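Local coordinates for protein acyl-CoA dehydrogenase (Slackia heliotrinireducens, PDB 4RM7) that belongs to the acyl-CoA dehydrogenase family, whose fold joins two mainly helical domains through a middle beta domain, and assembles from four chains, at residues 235-238 and 239-243; 377-380 and 381-384. All blocks are in the same frame, centred on the assembly; numbering follows the deposited sequence.

Contact 1 of 2, residues 235-238 and 239-243; sequences FSQL and YSLLE
The carbonyl O of Ser-236 is gripped twice from the next turn of the alpha-helix, by the backbone N of Ser-240 at 3.2 Å and, weakly, by OG of Ser-240 at 3.3 Å. This is the opening of helix 234-270, the first long helix of the C-terminal domain in the acyl-CoA dehydrogenase fold. The hydroxyl folds back on its own helix because OG stands beside the backbone N, anti to the carbonyl carbon (chi1 -64°). The i to i+4 bonding continues with Leu-241 N to Gln-237 O and Leu-242 N to Leu-238 O.

Two pairs of side chains, each spaced four residues along the helix, accompany these bonds. The chain of Gln-237 bends at chi2, and its amide NE2 comes to 3.8 Å from CD1 of Leu-241, a polar group lying against a methyl. Leu-241 itself is buried against Gln-98, Ala-102 and Phe-103 of helix 90-103. Leu-238 faces the middle domain, touching Phe-185 and Phe-187 of strand 184-191, so Leu-238 and Leu-241, three residues apart, join the helix to two different parts of the fold. Tyr-239 and Glu-243 both reach Arg-316 at the start of helix 316-341. Leu-238 and Leu-242 make a sparse apolar contact at an oblique angle, CG of Leu-238 resting 4.1 Å from CD1 of Leu-242.

Contact 2 of 2, residues 377-380 and 381-384; sequences APLI and LEQY
Ile-380 and Tyr-384 form the closely packed flank of this part of helix 369-386, their side chains running alongside each other in the same direction. The branch methyl CG2 of Ile-380 lies 3.8 Å from CE2 of the Tyr-384 ring. The carbonyl O of Ile-380 sits at the edge of that ring, near its plane, while accepting the backbone N-H of Tyr-384 at 3.0 Å. Tyr-384 sets its CG beside the backbone N (chi1 -77°), which carries the ring back along the helix to this position. Leu-381 likewise turns back, its CG 3.6 Å from the carbonyl O of Ala-377.

On the looser, solvent side stand Pro-378 and Glu-382, both exposed. The extended chain of Glu-382 lies beside Leu-379, yet OE1 of Glu-382 comes no nearer than 4.1 Å to CD2 of Leu-379, a loose contact between a methyl and a carboxylate oxygen. The helix is kinked at Pro-378, whose N has no bond to the preceding turn. The regular pattern resumes beyond it, with Glu-382 N bonded to Pro-378 O at 2.9 Å.

The packed flank also meets the second subunit: Ile-380 touches Thr-289 and Tyr-384 touches Met-261 of that chain. There the OH of Tyr-384 is hydrogen-bonded to Glu-292 OE1 and Gln-258 NE2 of the second subunit, and Gln-383 NE2 makes a weak bond to OE2 of the same Glu-292. With its two oxygens holding Tyr-384 and Gln-383, this carboxylate would probably help to fix the orientation of the tyrosine hydroxyl.

Overall arrangement
Contacts 1 and 2 are short pieces of the first and last helices of the C-terminal helical part of the chain, helix 234-270 and helix 369-386. Their centres lie 20 Å apart on the same side of the chain's centre, and their nearest atoms are about 7 Å apart, so they do not touch. Helix 316-341 connects them: its residue Arg-316 meets side chains of both contacts. Their outer surroundings differ. Contact 1, its centre about 15 Å from the centre of the chain, is touched by no other subunit, whereas contact 2, its centre about 27 Å out, packs on the second subunit, including Val-265 and Arg-269 on that chain's copy of helix 234-270.

Contact 1 of 2, residues 235-238 and 239-243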
loop_
_atom_site.group_PDB
_atom_site.type_symbol
_atom_site.label_atom_id
_atom_site.label_comp_id
_atom_site.label_asym_id
_atom_site.label_seq_id
_atom_site.Cartn_x
_atom_site.Cartn_y
_atom_site.Cartn_z
ATOM N N PHE A 235 -18.727 33.163 2.594
ATOM C CA PHE A 235 -18.164 31.856 2.277
ATOM C C PHE A 235 -18.112 30.995 3.522
ATOM O O PHE A 235 -18.369 29.792 3.462
ATOM C CB PHE A 235 -16.757 31.973 1.691
ATOM C CG PHE A 235 -16.564 33.152 0.793
ATOM C CD1 PHE A 235 -16.557 32.996 -0.584
ATOM C CD2 PHE A 235 -16.360 34.425 1.328
ATOM C CE1 PHE A 235 -16.368 34.093 -1.412
ATOM C CE2 PHE A 235 -16.177 35.520 0.511
ATOM C CZ PHE A 235 -16.178 35.353 -0.858
ATOM N N SER A 236 -17.758 31.625 4.640
ATOM C CA SER A 236 -17.661 30.957 5.937
ATOM C C SER A 236 -18.865 30.066 6.184
ATOM O O SER A 236 -18.726 28.884 6.500
ATOM C CB SER A 236 -17.532 31.989 7.066
ATOM O OG SER A 236 -18.501 33.024 6.933
ATOM N N GLN A 237 -20.050 30.633 6.011
ATOM C CA GLN A 237 -21.277 29.884 6.204
ATOM C C GLN A 237 -21.457 28.769 5.173
ATOM O O GLN A 237 -21.874 27.664 5.516
ATOM C CB GLN A 237 -22.472 30.828 6.175
ATOM C CG GLN A 237 -23.125 30.970 7.534
ATOM C CD GLN A 237 -23.657 29.641 8.059
ATOM O OE1 GLN A 237 -23.204 29.142 9.094
ATOM N NE2 GLN A 237 -24.621 29.062 7.343
ATOM N N LEU A 238 -21.154 29.071 3.915
ATOM C CA LEU A 238 -21.270 28.094 2.847
ATOM C C LEU A 238 -20.340 26.929 3.109
ATOM O O LEU A 238 -20.730 25.762 3.018
ATOM C CB LEU A 238 -20.949 28.734 1.497
ATOM C CG LEU A 238 -20.974 27.802 0.283
ATOM C CD1 LEU A 238 -22.373 27.232 0.075
ATOM C CD2 LEU A 238 -20.505 28.544 -0.953
ATOM N N TYR A 239 -19.106 27.266 3.459
ATOM C CA TYR A 239 -18.078 26.275 3.707
ATOM C C TYR A 239 -18.472 25.282 4.813
ATOM O O TYR A 239 -18.239 24.075 4.694
ATOM C CB TYR A 239 -16.761 26.970 4.056
ATOM C CG TYR A 239 -15.602 26.058 3.816
ATOM C CD1 TYR A 239 -15.048 25.947 2.546
ATOM C CD2 TYR A 239 -15.093 25.251 4.842
ATOM C CE1 TYR A 239 -13.997 25.082 2.305
ATOM C CE2 TYR A 239 -14.039 24.379 4.611
ATOM C CZ TYR A 239 -13.498 24.307 3.338
ATOM O OH TYR A 239 -12.458 23.461 3.078
ATOM N N SER A 240 -19.064 25.786 5.891
ATOM C CA SER A 240 -19.598 24.909 6.924
ATOM C C SER A 240 -20.637 23.965 6.353
ATOM O O SER A 240 -20.611 22.770 6.637
ATOM C CB SER A 240 -20.210 25.712 8.062
ATOM O OG SER A 240 -19.204 26.466 8.703
ATOM N N LEU A 241 -21.548 24.494 5.543
ATOM C CA LEU A 241 -22.602 23.656 4.994
ATOM C C LEU A 241 -22.058 22.533 4.104
ATOM O O LEU A 241 -22.566 21.409 4.131
ATOM C CB LEU A 241 -23.593 24.509 4.229
ATOM C CG LEU A 241 -24.460 25.258 5.232
ATOM C CD1 LEU A 241 -25.105 26.450 4.579
ATOM C CD2 LEU A 241 -25.506 24.321 5.799
ATOM N N LEU A 242 -21.008 22.830 3.345
ATOM C CA LEU A 242 -20.414 21.842 2.461
ATOM C C LEU A 242 -19.743 20.696 3.238
ATOM O O LEU A 242 -19.555 19.612 2.702
ATOM C CB LEU A 242 -19.406 22.507 1.530
ATOM C CG LEU A 242 -20.007 23.606 0.660
ATOM C CD1 LEU A 242 -18.948 24.233 -0.214
ATOM C CD2 LEU A 242 -21.127 23.033 -0.178
ATOM N N GLU A 243 -19.394 20.913 4.501
ATOM C CA GLU A 243 -18.902 19.798 5.295
ATOM C C GLU A 243 -19.983 18.723 5.497
ATOM O O GLU A 243 -19.695 17.531 5.422
ATOM C CB GLU A 243 -18.365 20.293 6.625
ATOM C CG GLU A 243 -17.084 21.108 6.450
ATOM C CD GLU A 243 -16.445 21.506 7.766
ATOM O OE1 GLU A 243 -16.220 20.614 8.612
ATOM O OE2 GLU A 243 -16.156 22.713 7.948
#

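Contact 2 of 2, residues 377-380 and 381-384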
loop_
_atom_site.group_PDB
_atom_site.type_symbol
_atom_site.label_atom_id
_atom_site.label_comp_id
_atom_site.label_asym_id
_atom_site.label_seq_id
_atom_site.Cartn_x
_atom_site.Cartn_y
_atom_site.Cartn_z
ATOM N N ALA A 377 -3.841 19.323 8.111
ATOM C CA ALA A 377 -2.524 19.415 8.738
ATOM C C ALA A 377 -2.432 20.559 9.765
ATOM O O ALA A 377 -1.901 20.342 10.857
ATOM C CB ALA A 377 -1.443 19.550 7.685
ATOM N N PRO A 378 -2.950 21.768 9.440
ATOM C CA PRO A 378 -2.886 22.800 10.490
ATOM C C PRO A 378 -3.761 22.481 11.707
ATOM O O PRO A 378 -3.373 22.801 12.835
ATOM C CB PRO A 378 -3.373 24.084 9.780
ATOM C CG PRO A 378 -3.985 23.631 8.514
ATOM C CD PRO A 378 -3.323 22.347 8.140
ATOM N N LEU A 379 -4.908 21.848 11.490
ATOM C CA LEU A 379 -5.767 21.435 12.599
ATOM C C LEU A 379 -5.093 20.388 13.485
ATOM O O LEU A 379 -5.312 20.349 14.702
ATOM C CB LEU A 379 -7.088 20.898 12.057
ATOM C CG LEU A 379 -7.831 21.936 11.201
ATOM C CD1 LEU A 379 -9.036 21.325 10.565
ATOM C CD2 LEU A 379 -8.231 23.127 12.066
ATOM N N ILE A 380 -4.275 19.540 12.865
ATOM C CA ILE A 380 -3.508 18.541 13.593
ATOM C C ILE A 380 -2.430 19.222 14.460
ATOM O O ILE A 380 -2.284 18.898 15.635
ATOM C CB ILE A 380 -2.881 17.525 12.619
ATOM C CG1 ILE A 380 -3.980 16.631 12.022
ATOM C CG2 ILE A 380 -1.825 16.673 13.315
ATOM C CD1 ILE A 380 -3.498 15.724 10.904
ATOM N N LEU A 381 -1.715 20.189 13.884
ATOM C CA LEU A 381 -0.726 20.975 14.611
ATOM C C LEU A 381 -1.363 21.672 15.782
ATOM O O LEU A 381 -0.864 21.623 16.900
ATOM C CB LEU A 381 -0.071 22.006 13.703
ATOM C CG LEU A 381 0.979 21.509 12.705
ATOM C CD1 LEU A 381 2.048 22.553 12.541
ATOM C CD2 LEU A 381 1.599 20.211 13.139
ATOM N N GLU A 382 -2.480 22.317 15.499
ATOM C CA GLU A 382 -3.288 22.984 16.502
ATOM C C GLU A 382 -3.686 21.997 17.603
ATOM O O GLU A 382 -3.614 22.311 18.788
ATOM C CB GLU A 382 -4.505 23.605 15.805
ATOM C CG GLU A 382 -5.428 24.517 16.598
ATOM C CD GLU A 382 -6.648 24.940 15.744
ATOM O OE1 GLU A 382 -7.768 24.418 15.966
ATOM O OE2 GLU A 382 -6.484 25.774 14.824
ATOM N N GLN A 383 -4.063 20.784 17.219
ATOM C CA GLN A 383 -4.563 19.817 18.197
ATOM C C GLN A 383 -3.465 19.344 19.151
ATOM O O GLN A 383 -3.708 19.109 20.337
ATOM C CB GLN A 383 -5.199 18.621 17.481
ATOM C CG GLN A 383 -5.449 17.422 18.371
ATOM C CD GLN A 383 -6.094 16.264 17.629
ATOM O OE1 GLN A 383 -7.123 16.431 16.962
ATOM N NE2 GLN A 383 -5.493 15.080 17.744
ATOM N N TYR A 384 -2.250 19.226 18.638
ATOM C CA TYR A 384 -1.150 18.744 19.451
ATOM C C TYR A 384 -0.447 19.856 20.212
ATOM O O TYR A 384 0.269 19.589 21.168
ATOM C CB TYR A 384 -0.156 17.985 18.576
ATOM C CG TYR A 384 -0.651 16.613 18.244
ATOM C CD1 TYR A 384 -0.525 15.576 19.152
ATOM C CD2 TYR A 384 -1.284 16.359 17.038
ATOM C CE1 TYR A 384 -1.005 14.324 18.854
ATOM C CE2 TYR A 384 -1.764 15.105 16.734
ATOM C CZ TYR A 384 -1.625 14.100 17.641
ATOM O OH TYR A 384 -2.091 12.863 17.343
#